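Local coordinates for protein myosin IE heavy chain (Dictyostelium discoideum, PDB 1LKX) that binds actin and hydrolyses ATP as a single-headed myosin motor, and may move membranes relative to actin, this chain being its motor domain, at residues Gly42-Ser47 / Pro582-Cys587; Gln263-Arg268 / Asp540-Gly545; Thr472-Ile477 / Thr501-Lys506; Tyr634-Met639 / Tyr687-Arg692. All blocks are in the same frame, centred on the assembly; numbering follows the deposited sequence.

Contact 1: Gly42-Ser47 / Pro582-Cys587; sequences GDVVIS and PHYVRC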
# COMPACT_ATOMS: atom_id res chain seq x y z
N GLY A 42 -2.19 -21.72 9.83
CA GLY A 42 -3.21 -22.35 9.03
C GLY A 42 -3.60 -21.47 7.86
O GLY A 42 -4.49 -20.61 7.98
N ASP A 43 -2.94 -21.66 6.72
CA ASP A 43 -3.24 -20.88 5.52
C ASP A 43 -2.78 -19.43 5.57
O ASP A 43 -2.50 -18.84 4.53
CB ASP A 43 -4.74 -20.95 5.17
CG ASP A 43 -5.12 -22.23 4.39
OD1 ASP A 43 -4.56 -22.46 3.30
OD2 ASP A 43 -5.99 -23.00 4.86
N VAL A 44 -2.70 -18.85 6.76
CA VAL A 44 -2.22 -17.48 6.88
C VAL A 44 -0.70 -17.55 6.91
O VAL A 44 -0.13 -18.42 7.55
CB VAL A 44 -2.69 -16.80 8.17
CG1 VAL A 44 -1.92 -15.51 8.37
CG2 VAL A 44 -4.18 -16.52 8.11
N VAL A 45 -0.04 -16.65 6.20
CA VAL A 45 1.41 -16.67 6.19
C VAL A 45 1.97 -15.54 7.03
O VAL A 45 1.62 -14.38 6.85
CB VAL A 45 1.96 -16.51 4.77
CG1 VAL A 45 3.47 -16.73 4.79
CG2 VAL A 45 1.27 -17.47 3.84
N ILE A 46 2.85 -15.89 7.96
CA ILE A 46 3.48 -14.89 8.81
C ILE A 46 4.92 -14.79 8.36
O ILE A 46 5.62 -15.80 8.32
CB ILE A 46 3.42 -15.31 10.30
CG1 ILE A 46 1.97 -15.50 10.74
CG2 ILE A 46 4.12 -14.27 11.16
CD1 ILE A 46 1.03 -14.32 10.45
N SER A 47 5.38 -13.59 8.02
CA SER A 47 6.76 -13.41 7.58
C SER A 47 7.51 -12.34 8.37
O SER A 47 6.95 -11.32 8.74
CB SER A 47 6.82 -13.04 6.10
OG SER A 47 6.66 -11.64 5.93
N PRO A 582 -10.17 -14.80 -0.03
CA PRO A 582 -9.02 -14.26 0.72
C PRO A 582 -7.85 -15.21 0.94
O PRO A 582 -8.01 -16.43 1.04
CB PRO A 582 -9.64 -13.87 2.06
CG PRO A 582 -11.07 -13.66 1.74
CD PRO A 582 -11.37 -14.79 0.82
N HIS A 583 -6.67 -14.62 1.01
CA HIS A 583 -5.41 -15.30 1.24
C HIS A 583 -4.66 -14.25 2.02
O HIS A 583 -4.51 -13.13 1.55
CB HIS A 583 -4.71 -15.59 -0.08
CG HIS A 583 -5.41 -16.62 -0.91
ND1 HIS A 583 -5.32 -17.97 -0.65
CD2 HIS A 583 -6.25 -16.48 -1.96
CE1 HIS A 583 -6.08 -18.63 -1.51
NE2 HIS A 583 -6.66 -17.75 -2.31
N TYR A 584 -4.20 -14.59 3.22
CA TYR A 584 -3.54 -13.59 4.04
C TYR A 584 -2.07 -13.80 4.30
O TYR A 584 -1.61 -14.91 4.53
CB TYR A 584 -4.27 -13.45 5.38
CG TYR A 584 -5.74 -13.80 5.32
CD1 TYR A 584 -6.16 -15.14 5.38
CD2 TYR A 584 -6.70 -12.81 5.22
CE1 TYR A 584 -7.51 -15.47 5.34
CE2 TYR A 584 -8.06 -13.12 5.17
CZ TYR A 584 -8.46 -14.46 5.24
OH TYR A 584 -9.80 -14.78 5.20
N VAL A 585 -1.34 -12.69 4.25
CA VAL A 585 0.08 -12.67 4.53
C VAL A 585 0.19 -11.56 5.54
O VAL A 585 -0.40 -10.52 5.35
CB VAL A 585 0.93 -12.27 3.29
CG1 VAL A 585 2.38 -12.09 3.68
CG2 VAL A 585 0.84 -13.35 2.24
N ARG A 586 0.91 -11.78 6.63
CA ARG A 586 1.07 -10.73 7.63
C ARG A 586 2.55 -10.57 7.95
O ARG A 586 3.17 -11.45 8.55
CB ARG A 586 0.28 -11.08 8.89
CG ARG A 586 -1.08 -11.65 8.58
CD ARG A 586 -2.09 -11.25 9.62
NE ARG A 586 -2.36 -9.82 9.56
CZ ARG A 586 -3.29 -9.21 10.27
NH1 ARG A 586 -3.47 -7.89 10.14
NH2 ARG A 586 -4.05 -9.91 11.11
N CYS A 587 3.12 -9.45 7.51
CA CYS A 587 4.52 -9.16 7.72
C CYS A 587 4.78 -8.52 9.08
O CYS A 587 4.03 -7.64 9.52
CB CYS A 587 5.03 -8.22 6.64
SG CYS A 587 4.85 -8.85 4.98
O HOH W 1 -4.50 -17.86 2.81
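The phenol ring of Y584 is met obliquely by V44, whose CG2 lies 3.6 Å from CD1 of Y584. V44 keeps CG1 anti to its own backbone N (chi1 168°); this sends CG2 toward the tyrosine and leaves CG1 4.0 Å from CG of R586. The flat guanidinium of R586 turns elsewhere, to a cation-pi contact with F414, while its NE is bonded to S100 OG. Beneath the side chains, 45-47 and 582-587 run parallel as neighbours in the seven-stranded central sheet of the myosin motor. V45 N donates to Y584 O at 2.9 Å, R586 N to V45 O at 2.7 Å, and S47 N to R586 O at 3.1 Å. On the face that bears I46 and R586, CD1 of I46 sits 3.7 Å from CB of R586. Replacing V44 with an alanine is likely to open a gap beside the Y584 ring and leave the ring freer to turn. The opposite face carries V45, V585, S47 and C587, with C587 touching A105 of the ATP-binding loop. Three bonds join the two backbones, and further ones to T39, I98 and S100 carry the ladder into the flanking strands, while the guanidinium finds uncharged partners beyond.

Contact 2: Gln263-Arg268 / Asp540-Gly545; sequences QNSIWR and DPLVQG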
# COMPACT_ATOMS: atom_id res chain seq x y z
N GLN A 263 10.11 8.95 -23.00
CA GLN A 263 11.09 9.09 -21.94
C GLN A 263 11.51 10.55 -21.80
O GLN A 263 11.55 11.10 -20.70
CB GLN A 263 12.32 8.24 -22.25
CG GLN A 263 12.05 6.75 -22.20
CD GLN A 263 13.19 5.95 -22.76
OE1 GLN A 263 14.35 6.21 -22.46
NE2 GLN A 263 12.87 4.94 -23.56
N ASN A 264 11.83 11.17 -22.92
CA ASN A 264 12.25 12.56 -22.92
C ASN A 264 11.09 13.46 -22.53
O ASN A 264 11.28 14.46 -21.85
CB ASN A 264 12.76 12.97 -24.30
CG ASN A 264 14.07 12.31 -24.64
OD1 ASN A 264 14.56 12.43 -25.76
ND2 ASN A 264 14.65 11.60 -23.67
N SER A 265 9.89 13.11 -22.96
CA SER A 265 8.72 13.91 -22.62
C SER A 265 8.58 13.93 -21.09
O SER A 265 8.22 14.95 -20.49
CB SER A 265 7.47 13.32 -23.28
OG SER A 265 6.57 14.35 -23.68
N ILE A 266 8.91 12.81 -20.45
CA ILE A 266 8.84 12.68 -19.00
C ILE A 266 9.96 13.48 -18.35
O ILE A 266 9.73 14.28 -17.44
CB ILE A 266 8.99 11.21 -18.55
CG1 ILE A 266 7.83 10.37 -19.07
CG2 ILE A 266 9.07 11.13 -17.04
CD1 ILE A 266 7.94 8.91 -18.71
N TRP A 267 11.18 13.24 -18.83
CA TRP A 267 12.35 13.92 -18.29
C TRP A 267 12.16 15.42 -18.14
O TRP A 267 12.55 16.00 -17.12
CB TRP A 267 13.56 13.64 -19.16
CG TRP A 267 13.96 12.20 -19.20
CD1 TRP A 267 14.72 11.61 -20.15
CD2 TRP A 267 13.63 11.18 -18.24
NE1 TRP A 267 14.88 10.28 -19.86
CE2 TRP A 267 14.22 9.99 -18.70
CE3 TRP A 267 12.88 11.16 -17.06
CZ2 TRP A 267 14.10 8.78 -18.00
CZ3 TRP A 267 12.76 9.95 -16.37
CH2 TRP A 267 13.37 8.78 -16.85
N ARG A 268 11.56 16.04 -19.15
CA ARG A 268 11.34 17.48 -19.11
C ARG A 268 10.55 17.88 -17.88
O ARG A 268 10.97 18.77 -17.15
CB ARG A 268 10.61 17.94 -20.37
CG ARG A 268 11.42 17.72 -21.65
CD ARG A 268 11.00 18.65 -22.76
NE ARG A 268 10.67 17.91 -23.97
CZ ARG A 268 9.50 17.32 -24.17
NH1 ARG A 268 8.55 17.42 -23.24
NH2 ARG A 268 9.27 16.64 -25.29
N ASP A 540 3.89 21.25 -25.37
CA ASP A 540 4.28 19.85 -25.20
C ASP A 540 3.03 19.01 -25.03
O ASP A 540 2.22 19.26 -24.14
CB ASP A 540 5.19 19.67 -23.97
CG ASP A 540 5.70 18.23 -23.82
OD1 ASP A 540 5.61 17.66 -22.71
OD2 ASP A 540 6.20 17.69 -24.83
N PRO A 541 2.85 18.01 -25.90
CA PRO A 541 1.69 17.13 -25.84
C PRO A 541 1.46 16.53 -24.45
O PRO A 541 0.31 16.32 -24.05
CB PRO A 541 2.00 16.07 -26.89
CG PRO A 541 3.49 16.02 -26.89
CD PRO A 541 3.85 17.49 -26.85
N LEU A 542 2.54 16.27 -23.71
CA LEU A 542 2.43 15.70 -22.37
C LEU A 542 1.89 16.73 -21.39
O LEU A 542 0.82 16.56 -20.82
CB LEU A 542 3.78 15.19 -21.88
CG LEU A 542 3.76 14.49 -20.51
CD1 LEU A 542 2.78 13.32 -20.53
CD2 LEU A 542 5.15 13.99 -20.18
N VAL A 543 2.66 17.79 -21.19
CA VAL A 543 2.26 18.85 -20.28
C VAL A 543 0.77 19.10 -20.35
O VAL A 543 0.05 18.85 -19.41
CB VAL A 543 2.98 20.16 -20.58
CG1 VAL A 543 2.50 21.24 -19.64
CG2 VAL A 543 4.48 19.97 -20.44
N GLN A 544 0.30 19.60 -21.49
CA GLN A 544 -1.11 19.89 -21.63
C GLN A 544 -1.95 18.65 -21.39
O GLN A 544 -3.13 18.75 -21.06
CB GLN A 544 -1.40 20.46 -23.01
CG GLN A 544 -1.26 19.47 -24.14
CD GLN A 544 -1.26 20.15 -25.48
OE1 GLN A 544 -0.32 20.88 -25.82
NE2 GLN A 544 -2.32 19.93 -26.26
N GLY A 545 -1.34 17.48 -21.56
CA GLY A 545 -2.04 16.23 -21.33
C GLY A 545 -2.38 16.12 -19.85
O GLY A 545 -3.48 15.69 -19.47
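A salt bridge beside a small van der Waals contact joins R268 and S265 of helix 260-276 to D540 and L542 at the start of helix 541-546, in the outer part of the motor domain. NH1 of R268 stands 2.9 Å from OD2 of D540, and the guanidinium and carboxylate planes are turned 82° apart, so the two groups meet crosswise and do not pair flat. The arginine chain bends at chi3 (-126°) to bring its head round. D540 is also the N-cap of its helix: OD1 takes a weak bond from V543 N at 3.3 Å. One carboxylate therefore faces both a cation and a helix N-terminus, each of which would probably favour its negative charge. Placing a leucine at R268 would probably leave the D540 carboxylate without its cationic mate across the interface. Next to the bridge, L542 holds CG anti to its backbone N (chi1 -176°) and turns CD2 to S265 O, while S265 OG lies 3.4 Å from CB of L542. Around the contact, W363 of helix 342-372 is touched by both I266 and L542, so a third helix packs against the leucine side; K310, from a loop, touches both R268 and D540.

Contact 3: Thr472-Ile477 / Thr501-Lys506; sequences TFLDSI and TCFRLK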
# COMPACT_ATOMS: atom_id res chain seq x y z
N THR A 472 -9.27 26.59 14.52
CA THR A 472 -10.71 26.49 14.79
C THR A 472 -11.19 25.07 14.53
O THR A 472 -12.16 24.62 15.14
CB THR A 472 -11.55 27.47 13.91
OG1 THR A 472 -11.69 26.95 12.58
CG2 THR A 472 -10.87 28.83 13.84
N PHE A 473 -10.51 24.38 13.61
CA PHE A 473 -10.85 23.00 13.27
C PHE A 473 -10.47 22.09 14.43
O PHE A 473 -11.22 21.19 14.79
CB PHE A 473 -10.09 22.56 12.01
CG PHE A 473 -10.04 21.07 11.82
CD1 PHE A 473 -11.20 20.32 11.72
CD2 PHE A 473 -8.81 20.41 11.77
CE1 PHE A 473 -11.15 18.94 11.56
CE2 PHE A 473 -8.76 19.02 11.61
CZ PHE A 473 -9.93 18.29 11.50
N LEU A 474 -9.30 22.32 15.00
CA LEU A 474 -8.84 21.50 16.10
C LEU A 474 -9.87 21.56 17.23
O LEU A 474 -10.15 20.55 17.89
CB LEU A 474 -7.46 21.99 16.59
CG LEU A 474 -6.81 21.24 17.76
CD1 LEU A 474 -6.87 19.75 17.52
CD2 LEU A 474 -5.38 21.69 17.93
N ASP A 475 -10.44 22.74 17.44
CA ASP A 475 -11.42 22.93 18.50
C ASP A 475 -12.68 22.10 18.27
O ASP A 475 -13.25 21.55 19.20
CB ASP A 475 -11.80 24.41 18.61
CG ASP A 475 -10.59 25.34 18.56
OD1 ASP A 475 -9.63 25.13 19.34
OD2 ASP A 475 -10.60 26.28 17.74
N SER A 476 -13.10 22.03 17.01
CA SER A 476 -14.27 21.25 16.66
C SER A 476 -14.04 19.84 17.14
O SER A 476 -14.79 19.31 17.95
CB SER A 476 -14.46 21.23 15.14
OG SER A 476 -14.24 22.51 14.59
N ILE A 477 -12.97 19.24 16.64
CA ILE A 477 -12.60 17.88 16.99
C ILE A 477 -12.54 17.69 18.49
O ILE A 477 -13.18 16.79 19.03
CB ILE A 477 -11.21 17.52 16.46
CG1 ILE A 477 -10.98 18.12 15.08
CG2 ILE A 477 -11.08 16.01 16.35
CD1 ILE A 477 -9.56 17.92 14.62
N THR A 501 -1.14 22.53 19.08
CA THR A 501 -1.71 22.51 17.74
C THR A 501 -1.87 21.08 17.27
O THR A 501 -2.03 20.82 16.08
CB THR A 501 -0.81 23.23 16.75
OG1 THR A 501 0.43 22.52 16.64
CG2 THR A 501 -0.53 24.64 17.22
N CYS A 502 -1.84 20.14 18.21
CA CYS A 502 -1.95 18.73 17.87
C CYS A 502 -3.14 18.03 18.52
O CYS A 502 -3.93 18.64 19.24
CB CYS A 502 -0.67 18.01 18.29
SG CYS A 502 0.89 18.83 17.81
N PHE A 503 -3.27 16.74 18.24
CA PHE A 503 -4.30 15.90 18.82
C PHE A 503 -3.84 14.45 18.71
O PHE A 503 -3.28 14.04 17.71
CB PHE A 503 -5.67 16.12 18.15
CG PHE A 503 -5.82 15.48 16.81
CD1 PHE A 503 -5.56 16.19 15.64
CD2 PHE A 503 -6.28 14.17 16.71
CE1 PHE A 503 -5.77 15.61 14.38
CE2 PHE A 503 -6.49 13.59 15.44
CZ PHE A 503 -6.23 14.31 14.28
N ARG A 504 -4.05 13.71 19.79
CA ARG A 504 -3.65 12.31 19.87
C ARG A 504 -4.74 11.39 19.34
O ARG A 504 -5.91 11.57 19.62
CB ARG A 504 -3.34 11.97 21.34
CG ARG A 504 -3.23 10.50 21.69
CD ARG A 504 -1.82 9.98 21.55
NE ARG A 504 -0.82 10.79 22.25
CZ ARG A 504 -0.84 11.10 23.55
NH1 ARG A 504 -1.82 10.68 24.33
NH2 ARG A 504 0.14 11.83 24.08
N LEU A 505 -4.34 10.41 18.56
CA LEU A 505 -5.29 9.45 18.01
C LEU A 505 -4.77 8.08 18.40
O LEU A 505 -3.64 7.72 18.07
CB LEU A 505 -5.38 9.61 16.49
CG LEU A 505 -6.45 8.85 15.71
CD1 LEU A 505 -7.76 8.94 16.44
CD2 LEU A 505 -6.60 9.44 14.32
N LYS A 506 -5.57 7.32 19.12
CA LYS A 506 -5.17 5.98 19.57
C LYS A 506 -5.48 4.92 18.53
O LYS A 506 -6.50 4.24 18.62
CB LYS A 506 -5.87 5.62 20.88
CG LYS A 506 -5.39 6.42 22.08
CD LYS A 506 -6.07 5.97 23.34
CE LYS A 506 -5.39 6.55 24.55
NZ LYS A 506 -3.99 6.03 24.70
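L474 reaches from helix 470-480 to T501 and to the backbone at the start of strand 502-507, the middle strand of a small three-stranded antiparallel sheet. In the myosin motor this helix and sheet probably belong to the lower 50 kDa subdomain. CB of L474 is directed at the strand, and CG, anti to the backbone N (chi1 -180°), continues outward to 4.2 Å from C502 O. CD1 is 3.6 Å from C502 O and 3.9 Å from CB of F503; CD2 lies equally near C502 O and the carbonyl carbon of T501, 3.6 Å from each. Both methyls thus rest on the same piece of main chain, with no hydrogen bond across the contact. One helical turn on, I477 adds a second, looser apolar touch, its CD1 lying 4.4 Å from CE1 of F503. The F503 side chain crosses L474 obliquely, with CG between its backbone N and carbonyl carbon (chi1 77°), and it also packs on L487 of the neighbouring strand. Helix and strand axes run at 34° to each other, 9.6 Å apart at closest approach. L455 of helix 455-464 borders I477, and V516 touches L474 and F473. Just before the strand, T501 OG1 is hydrogen-bonded to D515 OD2. Within the helix, CD1 of I477 lies over one face of the F473 ring, toward its rim, and S476 OG donates to T472 O at 3.0 Å.

Contact 4: Tyr634-Met639 / Tyr687-Arg692; sequences YNRYKM and YFEEKR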
# COMPACT_ATOMS: atom_id res chain seq x y z
N TYR A 634 -22.52 -33.77 -0.56
CA TYR A 634 -23.39 -34.73 -1.24
C TYR A 634 -22.95 -34.90 -2.70
O TYR A 634 -22.32 -35.90 -3.05
CB TYR A 634 -24.83 -34.22 -1.19
CG TYR A 634 -25.83 -35.01 -1.99
CD1 TYR A 634 -26.89 -34.38 -2.65
CD2 TYR A 634 -25.74 -36.40 -2.09
CE1 TYR A 634 -27.83 -35.11 -3.38
CE2 TYR A 634 -26.67 -37.14 -2.82
CZ TYR A 634 -27.72 -36.49 -3.46
OH TYR A 634 -28.64 -37.22 -4.17
N ASN A 635 -23.28 -33.92 -3.53
CA ASN A 635 -22.94 -33.93 -4.95
C ASN A 635 -21.43 -33.87 -5.21
O ASN A 635 -20.98 -33.19 -6.14
CB ASN A 635 -23.63 -32.74 -5.64
CG ASN A 635 -25.14 -32.83 -5.61
OD1 ASN A 635 -25.75 -33.54 -6.41
ND2 ASN A 635 -25.76 -32.12 -4.66
N ARG A 636 -20.65 -34.58 -4.41
CA ARG A 636 -19.20 -34.59 -4.58
C ARG A 636 -18.51 -35.80 -3.94
O ARG A 636 -17.62 -36.41 -4.54
CB ARG A 636 -18.60 -33.30 -4.02
CG ARG A 636 -17.08 -33.34 -3.84
CD ARG A 636 -16.37 -33.97 -5.02
NE ARG A 636 -14.92 -33.91 -4.87
CZ ARG A 636 -14.21 -32.79 -5.01
NH1 ARG A 636 -14.81 -31.65 -5.32
NH2 ARG A 636 -12.89 -32.81 -4.85
N TYR A 637 -18.92 -36.15 -2.72
CA TYR A 637 -18.33 -37.29 -2.04
C TYR A 637 -19.33 -38.44 -1.88
O TYR A 637 -19.71 -38.78 -0.76
CB TYR A 637 -17.80 -36.89 -0.66
CG TYR A 637 -16.59 -35.98 -0.70
CD1 TYR A 637 -16.74 -34.60 -0.81
CD2 TYR A 637 -15.30 -36.50 -0.62
CE1 TYR A 637 -15.62 -33.76 -0.83
CE2 TYR A 637 -14.19 -35.68 -0.64
CZ TYR A 637 -14.35 -34.31 -0.75
OH TYR A 637 -13.24 -33.51 -0.77
N LYS A 638 -19.74 -39.03 -3.01
CA LYS A 638 -20.70 -40.14 -3.00
C LYS A 638 -20.04 -41.48 -3.31
O LYS A 638 -20.30 -42.48 -2.63
CB LYS A 638 -21.83 -39.87 -4.00
CG LYS A 638 -22.68 -38.67 -3.64
CD LYS A 638 -23.80 -38.44 -4.64
CE LYS A 638 -23.26 -38.08 -6.02
NZ LYS A 638 -24.37 -37.76 -6.96
N MET A 639 -19.20 -41.49 -4.33
CA MET A 639 -18.49 -42.70 -4.74
C MET A 639 -17.89 -43.45 -3.56
O MET A 639 -18.03 -44.67 -3.43
CB MET A 639 -17.40 -42.35 -5.76
CG MET A 639 -16.90 -40.91 -5.68
SD MET A 639 -18.15 -39.70 -6.21
CE MET A 639 -17.78 -39.54 -7.97
N TYR A 687 -7.80 -37.00 3.40
CA TYR A 687 -8.19 -38.39 3.26
C TYR A 687 -9.19 -38.56 2.12
O TYR A 687 -8.90 -39.19 1.10
CB TYR A 687 -8.83 -38.85 4.57
CG TYR A 687 -9.16 -40.32 4.67
CD1 TYR A 687 -8.22 -41.24 5.14
CD2 TYR A 687 -10.43 -40.79 4.35
CE1 TYR A 687 -8.54 -42.59 5.29
CE2 TYR A 687 -10.77 -42.13 4.50
CZ TYR A 687 -9.82 -43.03 4.97
OH TYR A 687 -10.16 -44.36 5.13
N PHE A 688 -10.37 -37.97 2.30
CA PHE A 688 -11.45 -38.04 1.32
C PHE A 688 -11.06 -37.51 -0.05
O PHE A 688 -11.33 -38.14 -1.07
CB PHE A 688 -12.65 -37.24 1.82
CG PHE A 688 -13.29 -37.81 3.05
CD1 PHE A 688 -12.53 -38.08 4.18
CD2 PHE A 688 -14.66 -38.04 3.08
CE1 PHE A 688 -13.13 -38.57 5.34
CE2 PHE A 688 -15.27 -38.53 4.23
CZ PHE A 688 -14.50 -38.80 5.36
N GLU A 689 -10.45 -36.33 -0.07
CA GLU A 689 -10.05 -35.69 -1.32
C GLU A 689 -8.92 -36.43 -2.05
O GLU A 689 -8.89 -36.45 -3.29
CB GLU A 689 -9.62 -34.24 -1.05
CG GLU A 689 -9.37 -33.40 -2.30
CD GLU A 689 -10.63 -33.19 -3.13
OE1 GLU A 689 -10.56 -32.48 -4.16
OE2 GLU A 689 -11.70 -33.72 -2.74
N GLU A 690 -8.00 -37.02 -1.30
CA GLU A 690 -6.90 -37.76 -1.93
C GLU A 690 -7.46 -39.09 -2.44
O GLU A 690 -6.73 -39.91 -3.00
CB GLU A 690 -5.76 -38.00 -0.92
CG GLU A 690 -4.37 -38.00 -1.56
CD GLU A 690 -3.98 -36.63 -2.14
OE1 GLU A 690 -3.75 -35.69 -1.35
OE2 GLU A 690 -3.91 -36.50 -3.38
N LYS A 691 -8.76 -39.28 -2.25
CA LYS A 691 -9.48 -40.47 -2.70
C LYS A 691 -10.57 -40.03 -3.69
O LYS A 691 -11.75 -40.01 -3.35
CB LYS A 691 -10.13 -41.21 -1.52
CG LYS A 691 -11.03 -42.38 -1.94
CD LYS A 691 -11.54 -43.19 -0.75
CE LYS A 691 -10.44 -44.05 -0.14
NZ LYS A 691 -10.93 -44.86 1.01
N ARG A 692 -10.15 -39.67 -4.90
CA ARG A 692 -11.07 -39.23 -5.95
C ARG A 692 -10.49 -39.55 -7.33
O ARG A 692 -9.37 -39.16 -7.65
CB ARG A 692 -11.32 -37.72 -5.84
CG ARG A 692 -12.65 -37.21 -6.42
CD ARG A 692 -12.77 -37.36 -7.93
NE ARG A 692 -13.21 -38.69 -8.35
CZ ARG A 692 -13.53 -39.02 -9.61
NH1 ARG A 692 -13.46 -38.11 -10.58
NH2 ARG A 692 -13.93 -40.25 -9.89
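E689 takes two polar partners from the loop across from it, Y637 and R636. The Y637 hydroxyl donates to OE2 of E689 in a weak hydrogen bond, with the tyrosine ring and the carboxylate planes 53° apart. NH2 of R636 forms a salt bridge with OE1 of E689, OE1 lying at the edge of the guanidinium near its plane; the modelled position of NH2 is doubtful, and the details of this bridge with it. The glutamate bends at chi2 (65°) after placing CG anti to its backbone N, which carries the carboxylate over to the loop. The R636 side chain also runs alongside Y637, NE standing over one face of that ring toward its rim, about 4.1 Å above the plane. Packing begins where the tyrosine ring meets the helix: CE2 of Y637 touches CB of F688, and the main chain at F688 C and E689 N lies at the ring edge, in its plane. In turn, CD2 of Y637 comes to the edge of the F688 ring. Farther out the contact thins, with CE of M639 over one face of the R692 guanidinium, 4.4 Å from NH2 of R692. The two segments belong to what is probably the converter, where helix 683-689 begins the path toward the lever arm. F633 stacks on the Y637 ring, while F688 packs against L660 of helix 654-661 and I665 in a loop.

The four contacts are separate, none touching another. Contact 1 lies nearest the nucleotide: the side chain of C587 is about 6 Å from the bound ADP and about 9 Å from the vanadate, while contacts 2, 3 and 4 lie away from the annotated sites. Along the chain, contact 3 is nested inside the loop closed by contact 2, and both lie inside that closed by contact 1; contact 4 follows after it. Contacts 1 and 4 are closest by centre, about 28 Å apart, on the same side of the chain's centre. Contact 4, in the probable converter, is about 61 Å from contact 2 and 60 Å from contact 3, centre to centre.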